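PDB 3HIM: probable transcriptional regulator from Rhodococcus jostii, which probably binds DNA at regulatory sites and controls transcription, as other members of the TetR family do. Local coordinates for residues B[91-96]-B[142-147]; B[77-82]-B[98-103]; B[19-24]-B[46-51]; B[67-72]-B[126-131]; B[59-64]-B[120-125]. All coordinates share one frame; numbering follows the deposited sequence.

Contact 1 of 5, residues B[91-96]-B[142-147]; sequences DRLMST and RIIEAG
Ile143 of helix 123-149 lies against three residues of helix 89-106: Arg92, Leu93 and Thr96. The two helices run antiparallel, with the axes of the 91-96 and 142-147 segments 9.6 Å apart at an angle of 161°. Arg92 can be followed outward along its length. Its CB rests 3.9 Å from both CG1 and CG2 of Ile143; the chain then runs extended through CG and bends at the CG-CD bond (chi3 62°), which carries the guanidinium obliquely across the isoleucine. There NE stands 3.8 Å from Ile143 CG1, NH2 is equally near that carbon, and NH1 meets the methyl of Ala146 at 3.7 Å. On the other flank Ile143 CG2 packs 3.8 Å from Leu93 CB, while CD1 meets the end of Thr96, 3.6 Å from its CG2. The Thr96 hydroxyl is turned back to its own helix, where OG1 donates to Arg92 O at 2.9 Å. Both helices belong to the C-terminal, TetR_C-like region. No hydrogen bond crosses between the segments: the contact is largely apolar, and the arginine adds its CB and the slanted guanidinium atoms, while its charge is met by a salt bridge from NE to Asp83.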
# COMPACT_ATOMS: atom_id res chain seq x y z
N ASP B 91 -5.01 -25.08 -2.82
CA ASP B 91 -4.76 -25.18 -1.37
C ASP B 91 -3.46 -24.47 -0.99
O ASP B 91 -3.36 -23.90 0.09
CB ASP B 91 -4.62 -26.65 -0.93
CG ASP B 91 -5.88 -27.45 -1.14
OD1 ASP B 91 -6.91 -27.16 -0.51
OD2 ASP B 91 -5.84 -28.39 -1.95
N ARG B 92 -2.45 -24.59 -1.85
CA ARG B 92 -1.19 -23.86 -1.71
C ARG B 92 -1.42 -22.34 -1.74
O ARG B 92 -0.83 -21.59 -0.96
CB ARG B 92 -0.21 -24.25 -2.83
CG ARG B 92 0.24 -25.73 -2.77
CD ARG B 92 1.12 -26.15 -3.93
NE ARG B 92 2.37 -25.39 -3.96
CZ ARG B 92 3.32 -25.50 -4.90
NH1 ARG B 92 3.17 -26.35 -5.91
NH2 ARG B 92 4.40 -24.73 -4.85
N LEU B 93 -2.29 -21.90 -2.65
CA LEU B 93 -2.63 -20.50 -2.78
C LEU B 93 -3.43 -19.98 -1.59
O LEU B 93 -3.14 -18.91 -1.08
CB LEU B 93 -3.37 -20.24 -4.11
CG LEU B 93 -3.49 -18.75 -4.47
CD1 LEU B 93 -2.09 -18.15 -4.77
CD2 LEU B 93 -4.47 -18.55 -5.63
N MET B 94 -4.42 -20.75 -1.13
CA MET B 94 -5.12 -20.39 0.09
C MET B 94 -4.12 -20.19 1.24
O MET B 94 -4.21 -19.23 2.01
CB MET B 94 -6.16 -21.45 0.47
CG MET B 94 -7.36 -21.58 -0.50
SD MET B 94 -8.45 -23.01 -0.20
CE MET B 94 -8.49 -23.06 1.59
N SER B 95 -3.16 -21.10 1.34
CA SER B 95 -2.30 -21.16 2.52
C SER B 95 -1.30 -20.00 2.55
O SER B 95 -1.11 -19.34 3.59
CB SER B 95 -1.53 -22.50 2.54
OG SER B 95 -0.76 -22.61 3.71
N THR B 96 -0.68 -19.77 1.41
CA THR B 96 0.31 -18.72 1.31
C THR B 96 -0.33 -17.34 1.37
O THR B 96 0.23 -16.45 2.01
CB THR B 96 1.13 -18.82 0.03
OG1 THR B 96 0.23 -18.89 -1.09
CG2 THR B 96 2.04 -20.06 0.08
N ARG B 142 5.16 -19.28 -8.69
CA ARG B 142 5.33 -20.73 -8.73
C ARG B 142 3.99 -21.46 -8.49
O ARG B 142 3.62 -22.35 -9.26
CB ARG B 142 6.39 -21.20 -7.73
N ILE B 143 3.25 -21.04 -7.47
CA ILE B 143 1.98 -21.67 -7.13
C ILE B 143 1.00 -21.49 -8.28
O ILE B 143 0.36 -22.45 -8.71
CB ILE B 143 1.39 -21.14 -5.79
CG1 ILE B 143 2.19 -21.70 -4.62
CG2 ILE B 143 -0.12 -21.51 -5.64
CD1 ILE B 143 2.19 -20.80 -3.40
N ILE B 144 0.94 -20.27 -8.83
CA ILE B 144 0.02 -19.97 -9.91
C ILE B 144 0.37 -20.80 -11.16
O ILE B 144 -0.52 -21.36 -11.82
CB ILE B 144 -0.07 -18.47 -10.19
CG1 ILE B 144 -0.60 -17.74 -8.94
CG2 ILE B 144 -1.01 -18.21 -11.37
CD1 ILE B 144 -0.51 -16.20 -9.03
N GLU B 145 1.67 -20.90 -11.44
CA GLU B 145 2.18 -21.75 -12.50
C GLU B 145 1.80 -23.21 -12.26
O GLU B 145 1.30 -23.89 -13.16
CB GLU B 145 3.70 -21.64 -12.59
CG GLU B 145 4.16 -20.34 -13.23
CD GLU B 145 5.66 -20.13 -13.15
OE1 GLU B 145 6.40 -21.02 -12.68
OE2 GLU B 145 6.10 -19.05 -13.58
N ALA B 146 2.03 -23.69 -11.04
CA ALA B 146 1.70 -25.07 -10.72
C ALA B 146 0.25 -25.38 -11.07
O ALA B 146 -0.03 -26.40 -11.68
CB ALA B 146 1.96 -25.35 -9.26
N GLY B 147 -0.67 -24.50 -10.68
CA GLY B 147 -2.11 -24.68 -10.93
C GLY B 147 -2.50 -24.62 -12.39
O GLY B 147 -3.44 -25.31 -12.83

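Contact 2 of 5, residues B[77-82]-B[98-103]; sequences AAITAA and TAYVTW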
# COMPACT_ATOMS: atom_id res chain seq x y z
N ALA B 77 9.94 -16.00 4.85
CA ALA B 77 9.96 -17.22 5.65
C ALA B 77 8.55 -17.69 5.94
O ALA B 77 8.27 -18.88 5.87
CB ALA B 77 10.75 -17.01 6.98
N ALA B 78 7.66 -16.74 6.23
CA ALA B 78 6.25 -17.04 6.56
C ALA B 78 5.50 -17.76 5.44
O ALA B 78 4.90 -18.81 5.64
CB ALA B 78 5.49 -15.77 6.97
N ILE B 79 5.52 -17.17 4.25
CA ILE B 79 4.79 -17.77 3.12
C ILE B 79 5.48 -19.02 2.58
O ILE B 79 4.82 -19.93 2.06
CB ILE B 79 4.52 -16.74 2.02
CG1 ILE B 79 5.82 -16.19 1.42
CG2 ILE B 79 3.69 -15.63 2.59
CD1 ILE B 79 5.57 -15.33 0.11
N THR B 80 6.80 -19.07 2.71
CA THR B 80 7.55 -20.24 2.28
C THR B 80 7.18 -21.44 3.16
O THR B 80 6.76 -22.48 2.66
CB THR B 80 9.06 -19.95 2.26
OG1 THR B 80 9.30 -18.90 1.32
CG2 THR B 80 9.86 -21.19 1.83
N ALA B 81 7.25 -21.27 4.47
CA ALA B 81 6.71 -22.26 5.41
C ALA B 81 5.22 -22.57 5.17
O ALA B 81 4.75 -23.65 5.49
CB ALA B 81 6.91 -21.80 6.85
N ALA B 82 4.47 -21.62 4.61
CA ALA B 82 3.06 -21.87 4.33
C ALA B 82 2.82 -22.64 3.01
O ALA B 82 1.72 -23.13 2.75
CB ALA B 82 2.25 -20.57 4.38
N THR B 98 -3.25 -16.60 2.92
CA THR B 98 -3.55 -16.49 4.35
C THR B 98 -2.33 -16.02 5.19
O THR B 98 -2.43 -15.02 5.92
CB THR B 98 -4.07 -17.82 4.94
OG1 THR B 98 -5.24 -18.21 4.23
CG2 THR B 98 -4.40 -17.68 6.45
N ALA B 99 -1.22 -16.74 5.09
CA ALA B 99 0.02 -16.36 5.80
C ALA B 99 0.52 -14.99 5.40
O ALA B 99 0.96 -14.20 6.23
CB ALA B 99 1.11 -17.40 5.56
N TYR B 100 0.47 -14.70 4.11
CA TYR B 100 0.95 -13.41 3.63
C TYR B 100 0.13 -12.25 4.18
O TYR B 100 0.69 -11.30 4.74
CB TYR B 100 0.90 -13.39 2.11
CG TYR B 100 1.57 -12.21 1.46
CD1 TYR B 100 2.96 -11.99 1.58
CD2 TYR B 100 0.84 -11.34 0.66
CE1 TYR B 100 3.59 -10.89 0.90
CE2 TYR B 100 1.43 -10.27 0.01
CZ TYR B 100 2.80 -10.05 0.13
OH TYR B 100 3.33 -8.98 -0.53
N VAL B 101 -1.20 -12.32 4.05
CA VAL B 101 -2.08 -11.25 4.55
C VAL B 101 -1.98 -11.10 6.09
O VAL B 101 -1.80 -9.99 6.62
CB VAL B 101 -3.53 -11.49 4.09
CG1 VAL B 101 -4.51 -10.57 4.82
CG2 VAL B 101 -3.63 -11.29 2.55
N THR B 102 -2.09 -12.23 6.81
CA THR B 102 -1.93 -12.26 8.27
C THR B 102 -0.62 -11.60 8.71
O THR B 102 -0.62 -10.79 9.61
CB THR B 102 -1.97 -13.72 8.81
OG1 THR B 102 -3.20 -14.32 8.39
CG2 THR B 102 -1.87 -13.78 10.34
N TRP B 103 0.49 -11.96 8.05
CA TRP B 103 1.78 -11.36 8.39
C TRP B 103 1.72 -9.85 8.27
O TRP B 103 2.21 -9.11 9.15
CB TRP B 103 2.90 -11.92 7.52
CG TRP B 103 4.25 -11.50 8.02
CD1 TRP B 103 5.09 -12.23 8.81
CD2 TRP B 103 4.92 -10.24 7.78
NE1 TRP B 103 6.24 -11.51 9.08
CE2 TRP B 103 6.16 -10.29 8.45
CE3 TRP B 103 4.58 -9.09 7.05
CZ2 TRP B 103 7.08 -9.23 8.42
CZ3 TRP B 103 5.50 -8.02 7.02
CH2 TRP B 103 6.73 -8.10 7.71
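Ile79 and Tyr100 make the close-packed part of this contact, where helix 60-82 meets helix 89-106. The CG2 methyl of Ile79 sits 3.6 Å from Tyr100 CB and 3.8 Å from Tyr100 CD1, and the two side chains lie next to each other and point the same way. With the tyrosine CG anti to its own backbone nitrogen (chi1 -171°), the ring runs on past the isoleucine into the interior, where its hydroxyl is hydrogen-bonded to Thr166 O. Both residues are buried, and Thr136 of helix 123-149 touches them both.

Alanines allow the backbones to come near each other: the methyls of Ala82 and Ala99 are 3.6 Å apart, and the CA atoms of Ile79 and Ala99 only 5.7 Å. The segments are antiparallel, at 155° with 8.6 Å between their axes, and belong to consecutive helices of the all-helical TetR-type fold. Helix 60-82 runs on from the predicted DNA-binding end of the chain, and helix 89-106 turns back along it within the C-terminal region.

The partly exposed side is looser. There the Ala78 methyl approaches Trp103 CD1 at 4.0 Å, meeting the indole obliquely, and Ala78 O lies 4.0 Å from Ala99 CB. Trp103 NE1 has its polar partner in Ser74 OG, one turn back along helix 60-82, and the same ring touches Val75.

Contact 3 of 5, residues B[19-24]-B[46-51]; sequences ARIRAA and LDMSPG
Arg20 and Leu46 run alongside one another with their tips pointing opposite ways, the arginine reaching out from helix 16-32 and the leucine reaching in from the loop that follows helix 39-45. Arg20 is extended from CG to NE, with CG anti to the backbone nitrogen (chi1 178°), and this length carries its guanidinium across the leucine to the loop backbone. Leu46 CD2 lies over the centre of the guanidinium, 3.8 Å above its plane. From that position NH2 donates to Leu46 O at 2.9 Å, with an N-H...O angle of 152°, the oxygen tilted slightly from the guanidinium plane. At the edge of the same group, in its plane, stands Met48 SD, 3.5 Å from NH1, a weak hydrogen bond.

The loop belongs to the predicted helix-turn-helix motif, and a Schellman motif ends helix 39-45 here, with Asp47 as its positive-phi C-prime residue. Helix 16-32 thus packs on the turn of the putative DNA-binding unit.

Deeper in, Leu46 is turned at about a right angle to Ile21, its CD1 3.9 Å from Ile21 CG1, while CD2 presses on Ala24 CB at 3.4 Å, a tight pair. An alanine at Leu46 would remove both methyls, and this is likely to open a gap against Ala24 and Ile21 and take away the apolar cover from one guanidinium face. Met48, bent at its last torsion (chi3 -55°), brings CE 4.3 Å from Ile21 CG1. Ile21 in turn touches Leu63 of helix 60-82 and Val53, His56 and Tyr57 in loops.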
# COMPACT_ATOMS: atom_id res chain seq x y z
N ALA B 19 17.53 -6.45 19.03
CA ALA B 19 16.11 -6.61 18.76
C ALA B 19 15.30 -5.52 19.44
O ALA B 19 14.37 -4.98 18.86
CB ALA B 19 15.62 -8.00 19.20
N ARG B 20 15.69 -5.19 20.67
CA ARG B 20 15.03 -4.14 21.46
C ARG B 20 15.23 -2.75 20.80
O ARG B 20 14.31 -1.92 20.79
CB ARG B 20 15.58 -4.14 22.90
CG ARG B 20 15.05 -3.08 23.84
CD ARG B 20 15.50 -3.38 25.28
NE ARG B 20 15.17 -2.31 26.23
CZ ARG B 20 15.94 -1.25 26.48
NH1 ARG B 20 17.10 -1.07 25.84
NH2 ARG B 20 15.54 -0.33 27.37
N ILE B 21 16.42 -2.50 20.30
CA ILE B 21 16.70 -1.22 19.61
C ILE B 21 15.85 -1.11 18.34
O ILE B 21 15.27 -0.05 18.09
CB ILE B 21 18.22 -1.04 19.33
CG1 ILE B 21 18.98 -0.86 20.66
CG2 ILE B 21 18.49 0.16 18.35
CD1 ILE B 21 20.45 -1.27 20.60
N ARG B 22 15.75 -2.20 17.59
CA ARG B 22 14.96 -2.24 16.36
C ARG B 22 13.48 -1.99 16.65
O ARG B 22 12.86 -1.17 15.96
CB ARG B 22 15.13 -3.56 15.60
CG ARG B 22 16.54 -3.82 15.15
CD ARG B 22 16.57 -4.86 14.04
NE ARG B 22 16.06 -6.17 14.44
CZ ARG B 22 16.75 -7.06 15.17
NH1 ARG B 22 17.96 -6.78 15.63
NH2 ARG B 22 16.21 -8.24 15.44
N ALA B 23 12.93 -2.68 17.66
CA ALA B 23 11.54 -2.45 18.04
C ALA B 23 11.32 -0.97 18.39
O ALA B 23 10.37 -0.34 17.91
CB ALA B 23 11.11 -3.36 19.19
N ALA B 24 12.22 -0.41 19.21
CA ALA B 24 12.06 1.00 19.60
C ALA B 24 12.21 1.92 18.40
O ALA B 24 11.49 2.91 18.28
CB ALA B 24 13.06 1.39 20.70
N LEU B 46 14.86 4.42 25.03
CA LEU B 46 15.11 3.16 25.72
C LEU B 46 15.89 3.37 27.03
O LEU B 46 16.43 2.43 27.60
CB LEU B 46 15.86 2.18 24.80
CG LEU B 46 15.12 1.60 23.59
CD1 LEU B 46 16.07 0.72 22.80
CD2 LEU B 46 13.87 0.82 24.00
N ASP B 47 15.93 4.62 27.48
CA ASP B 47 16.63 5.02 28.71
C ASP B 47 18.11 4.67 28.71
O ASP B 47 18.66 4.30 29.74
CB ASP B 47 15.95 4.40 29.95
CG ASP B 47 14.52 4.89 30.14
OD1 ASP B 47 14.32 6.12 30.27
OD2 ASP B 47 13.60 4.03 30.15
N MET B 48 18.74 4.77 27.56
CA MET B 48 20.17 4.50 27.46
C MET B 48 20.97 5.75 27.06
O MET B 48 20.39 6.76 26.64
CB MET B 48 20.44 3.38 26.46
CG MET B 48 19.79 2.05 26.85
SD MET B 48 20.12 0.78 25.63
CE MET B 48 19.51 1.56 24.12
N SER B 49 22.29 5.66 27.22
CA SER B 49 23.19 6.65 26.65
C SER B 49 23.18 6.51 25.12
O SER B 49 23.06 5.39 24.60
CB SER B 49 24.61 6.48 27.20
OG SER B 49 25.09 5.16 26.99
N PRO B 50 23.26 7.65 24.40
CA PRO B 50 23.24 7.67 22.93
C PRO B 50 24.23 6.70 22.28
O PRO B 50 23.93 6.12 21.23
CB PRO B 50 23.62 9.11 22.61
CG PRO B 50 23.10 9.90 23.76
CD PRO B 50 23.29 9.01 24.97
N GLY B 51 25.39 6.51 22.90
CA GLY B 51 26.38 5.56 22.40
C GLY B 51 26.04 4.11 22.65
O GLY B 51 26.77 3.22 22.22

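Contact 4 of 5, residues B[67-72]-B[126-131]; sequences ISLEGH and FAIIAD
Ile129 of helix 123-149 is turned into helix 60-82 and sets one branch on the ring of His72 and another on the backbone of Leu69. Its CG2 is anti to the backbone nitrogen and stands over the centre of the imidazole, 3.6 Å from the ring centroid and 14° off the normal, a CH-pi contact. The other branch is folded: with chi2 at -59°, CD1 bends round to lie 3.5 Å from Leu69 N and 4.1 Å from Leu69 CB. The same methyl lies 3.7 Å from Ser68 OG.

The side chains of His72 and Ile129 meet at roughly a right angle, and chi2 of -90° turns the ring face of the histidine to the CG2 methyl. Leu69 brings CD1 within 4.1 Å of Ile128 CG2; those two side chains meet obliquely at the exposed border of the contact. Ser68 OG has a weak hydrogen bond to Gly114 O.

The segments run nearly parallel, with 10.1 Å between their axes, and of all their residues Ile129 buries the most surface against the facing segment. Helix 60-82 here leads from the helix-turn-helix region into the C-terminal one, and Ile67 and Glu70, on other faces of it, engage helix 16-32. Leu118 and Leu121 also pack on Ile129. No hydrogen bond links the two segments; they are held by dispersion and by CH-pi contact with the histidine, which is consistent with an association resting mainly on shape.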
# COMPACT_ATOMS: atom_id res chain seq x y z
N ILE B 67 16.11 -3.46 10.20
CA ILE B 67 14.64 -3.53 10.30
C ILE B 67 14.04 -4.08 9.00
O ILE B 67 13.21 -4.97 9.02
CB ILE B 67 14.05 -2.14 10.69
CG1 ILE B 67 14.44 -1.78 12.13
CG2 ILE B 67 12.53 -2.09 10.53
CD1 ILE B 67 14.24 -0.32 12.49
N SER B 68 14.50 -3.57 7.87
CA SER B 68 13.92 -3.91 6.58
C SER B 68 14.25 -5.37 6.18
O SER B 68 13.41 -6.10 5.66
CB SER B 68 14.40 -2.91 5.53
OG SER B 68 13.78 -3.17 4.29
N LEU B 69 15.48 -5.78 6.45
CA LEU B 69 15.92 -7.15 6.22
C LEU B 69 15.09 -8.13 7.05
O LEU B 69 14.56 -9.12 6.53
CB LEU B 69 17.40 -7.28 6.57
CG LEU B 69 18.09 -8.63 6.43
CD1 LEU B 69 18.18 -9.04 4.95
CD2 LEU B 69 19.48 -8.54 7.07
N GLU B 70 14.99 -7.82 8.34
CA GLU B 70 14.27 -8.65 9.28
C GLU B 70 12.86 -8.85 8.75
O GLU B 70 12.42 -9.99 8.58
CB GLU B 70 14.25 -7.97 10.65
CG GLU B 70 13.39 -8.63 11.74
CD GLU B 70 13.69 -8.07 13.14
OE1 GLU B 70 13.65 -6.83 13.36
OE2 GLU B 70 13.97 -8.88 14.04
N GLY B 71 12.18 -7.74 8.45
CA GLY B 71 10.80 -7.74 7.94
C GLY B 71 10.64 -8.48 6.63
O GLY B 71 9.77 -9.33 6.51
N HIS B 72 11.50 -8.18 5.65
CA HIS B 72 11.46 -8.86 4.36
C HIS B 72 11.71 -10.37 4.45
O HIS B 72 10.98 -11.15 3.85
CB HIS B 72 12.39 -8.18 3.35
CG HIS B 72 11.87 -6.85 2.87
ND1 HIS B 72 11.05 -6.72 1.77
CD2 HIS B 72 12.02 -5.61 3.38
CE1 HIS B 72 10.74 -5.45 1.60
NE2 HIS B 72 11.31 -4.75 2.57
N PHE B 126 20.00 -1.83 -0.56
CA PHE B 126 18.86 -1.83 -1.48
C PHE B 126 18.82 -3.07 -2.38
O PHE B 126 17.76 -3.67 -2.54
CB PHE B 126 18.80 -0.56 -2.34
CG PHE B 126 17.56 -0.47 -3.18
CD1 PHE B 126 16.35 -0.05 -2.61
CD2 PHE B 126 17.58 -0.83 -4.51
CE1 PHE B 126 15.18 0.03 -3.39
CE2 PHE B 126 16.40 -0.74 -5.31
CZ PHE B 126 15.22 -0.31 -4.75
N ALA B 127 19.97 -3.45 -2.95
CA ALA B 127 20.01 -4.63 -3.84
C ALA B 127 19.63 -5.91 -3.10
O ALA B 127 19.02 -6.80 -3.68
CB ALA B 127 21.36 -4.79 -4.49
N ILE B 128 19.97 -6.02 -1.81
CA ILE B 128 19.65 -7.23 -1.06
C ILE B 128 18.14 -7.32 -0.77
O ILE B 128 17.53 -8.38 -0.88
CB ILE B 128 20.45 -7.30 0.25
CG1 ILE B 128 21.93 -7.59 -0.04
CG2 ILE B 128 19.86 -8.34 1.23
CD1 ILE B 128 22.85 -7.22 1.18
N ILE B 129 17.56 -6.18 -0.40
CA ILE B 129 16.14 -6.12 -0.09
C ILE B 129 15.31 -6.39 -1.34
O ILE B 129 14.33 -7.14 -1.29
CB ILE B 129 15.77 -4.75 0.55
CG1 ILE B 129 16.46 -4.59 1.92
CG2 ILE B 129 14.25 -4.59 0.64
CD1 ILE B 129 16.13 -5.67 3.01
N ALA B 130 15.70 -5.80 -2.47
CA ALA B 130 14.96 -5.98 -3.72
C ALA B 130 14.98 -7.45 -4.11
O ALA B 130 13.97 -7.99 -4.57
CB ALA B 130 15.54 -5.10 -4.85
N ASP B 131 16.12 -8.10 -3.88
CA ASP B 131 16.22 -9.52 -4.16
C ASP B 131 15.26 -10.34 -3.32
O ASP B 131 14.62 -11.24 -3.85
CB ASP B 131 17.64 -10.02 -3.98
CG ASP B 131 17.78 -11.45 -4.39
OD1 ASP B 131 17.44 -11.76 -5.55
OD2 ASP B 131 18.20 -12.28 -3.56

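Contact 5 of 5, residues B[59-64]-B[120-125]; sequences TKESLL and SLSPEH
Glu61 and His125 form the polar centre of this contact, a histidine-carboxylate hydrogen bond. His125 ND1 donates to Glu61 OE2 at 2.5 Å, very short and nearly straight (171°); the carboxylate and imidazole planes are only 1° apart, and OE2 lies at the edge of the ring, near its plane. The same oxygen takes a second bond, from Ser122 N at 2.8 Å, which arrives from above the carboxylate plane. The glutamate reaches both donors by a bend at chi2 (-84°). A glutamine in its place would probably weaken this grip, because the negative charge facing the imidazole would be lost and the amide might turn its NH2 toward ND1 or Ser122 N.

Capping bonds start both helices. Thr59 OG1 accepts from Ser62 N at 2.9 Å, and Ser122 OG accepts from His125 N at 3.2 Å; the second cap helps fix the helix start that supplies both partners of Glu61.

The apolar share belongs to Leu64, whose CD2 touches Leu121 CD2 and Ser120 CB, each at 3.7 Å, with the two leucines crossing at about a right angle.

The contact ties the N-terminal end of helix 60-82 to that of helix 123-149, joining the predicted DNA-binding region to the C-terminal one. Tyr65 stacks on the His125 ring, Tyr34 lies against Leu64 and Ser120, and Leu63 packs on helix 16-32.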
# COMPACT_ATOMS: atom_id res chain seq x y z
N THR B 59 25.36 3.31 12.26
CA THR B 59 24.67 4.38 11.53
C THR B 59 23.16 4.16 11.63
O THR B 59 22.70 3.02 11.88
CB THR B 59 25.09 4.46 10.04
OG1 THR B 59 24.48 3.39 9.29
CG2 THR B 59 26.62 4.37 9.88
N LYS B 60 22.40 5.24 11.42
CA LYS B 60 20.95 5.16 11.30
C LYS B 60 20.58 4.18 10.18
O LYS B 60 19.67 3.37 10.33
CB LYS B 60 20.34 6.54 10.99
CG LYS B 60 19.01 6.81 11.71
CD LYS B 60 17.98 7.68 10.93
CE LYS B 60 18.53 8.91 10.23
NZ LYS B 60 17.54 10.04 10.29
N GLU B 61 21.28 4.28 9.05
CA GLU B 61 20.94 3.50 7.87
C GLU B 61 21.12 2.02 8.11
O GLU B 61 20.37 1.21 7.57
CB GLU B 61 21.75 3.96 6.65
CG GLU B 61 21.33 3.28 5.33
CD GLU B 61 21.99 1.92 5.12
OE1 GLU B 61 22.97 1.60 5.83
OE2 GLU B 61 21.54 1.17 4.22
N SER B 62 22.12 1.68 8.94
CA SER B 62 22.40 0.30 9.28
C SER B 62 21.22 -0.27 10.05
O SER B 62 20.87 -1.43 9.88
CB SER B 62 23.69 0.19 10.12
OG SER B 62 23.47 0.55 11.48
N LEU B 63 20.60 0.58 10.87
CA LEU B 63 19.49 0.18 11.72
C LEU B 63 18.22 0.01 10.89
O LEU B 63 17.43 -0.93 11.12
CB LEU B 63 19.29 1.21 12.83
CG LEU B 63 18.07 1.08 13.76
CD1 LEU B 63 17.97 -0.30 14.40
CD2 LEU B 63 18.13 2.17 14.82
N LEU B 64 18.01 0.92 9.93
CA LEU B 64 16.90 0.79 8.99
C LEU B 64 17.04 -0.50 8.16
O LEU B 64 16.06 -1.24 7.98
CB LEU B 64 16.82 2.02 8.07
CG LEU B 64 15.83 1.88 6.91
CD1 LEU B 64 14.40 1.95 7.45
CD2 LEU B 64 16.09 2.95 5.85
N SER B 120 16.07 5.28 1.45
CA SER B 120 17.13 5.64 2.39
C SER B 120 18.21 4.57 2.52
O SER B 120 19.21 4.78 3.19
CB SER B 120 16.54 5.93 3.77
OG SER B 120 15.89 7.18 3.79
N LEU B 121 18.03 3.42 1.87
CA LEU B 121 18.98 2.32 2.01
C LEU B 121 20.20 2.57 1.13
O LEU B 121 20.08 3.10 0.04
CB LEU B 121 18.33 0.99 1.63
CG LEU B 121 17.21 0.45 2.53
CD1 LEU B 121 16.66 -0.86 1.97
CD2 LEU B 121 17.68 0.24 3.96
N SER B 122 21.38 2.20 1.63
CA SER B 122 22.59 2.18 0.79
C SER B 122 22.35 1.29 -0.46
O SER B 122 21.41 0.49 -0.48
CB SER B 122 23.77 1.63 1.58
OG SER B 122 23.69 0.21 1.67
N PRO B 123 23.18 1.46 -1.50
CA PRO B 123 23.09 0.64 -2.70
C PRO B 123 23.17 -0.86 -2.42
O PRO B 123 22.31 -1.61 -2.90
CB PRO B 123 24.30 1.11 -3.53
CG PRO B 123 24.43 2.57 -3.14
CD PRO B 123 24.14 2.58 -1.66
N GLU B 124 24.15 -1.31 -1.65
CA GLU B 124 24.29 -2.73 -1.34
C GLU B 124 23.07 -3.24 -0.59
O GLU B 124 22.59 -4.35 -0.84
CB GLU B 124 25.56 -3.03 -0.55
N HIS B 125 22.57 -2.43 0.34
CA HIS B 125 21.42 -2.84 1.14
C HIS B 125 20.15 -2.84 0.30
O HIS B 125 19.31 -3.76 0.42
CB HIS B 125 21.25 -1.95 2.35
CG HIS B 125 22.35 -2.06 3.36
ND1 HIS B 125 22.63 -1.05 4.26
CD2 HIS B 125 23.25 -3.04 3.61
CE1 HIS B 125 23.63 -1.41 5.04
NE2 HIS B 125 24.04 -2.61 4.66

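Helix 60-82 runs through contacts 2, 4 and 5, and helix 123-149 through contacts 1, 4 and 5, so these two helices recur in most of the contacts. Contacts 4 and 5 are neighbours, their centres 10 Å apart, joined where Ile129 CG1 meets Leu121 CD1 at 3.7 Å. Contacts 1 and 2 share helix 89-106 and probably a hydrogen bond from Ser95 OG to Ala82 O, 2.7 Å. Contact 3, in the predicted DNA-binding region, lies about 40 Å from contact 1, centre to centre, on the opposite side of the chain's centre. It is tied to contact 4 by the salt bridge Arg22 NH2 to Glu70 OE2, 2.7 Å, and packs on contact 5 through Leu63.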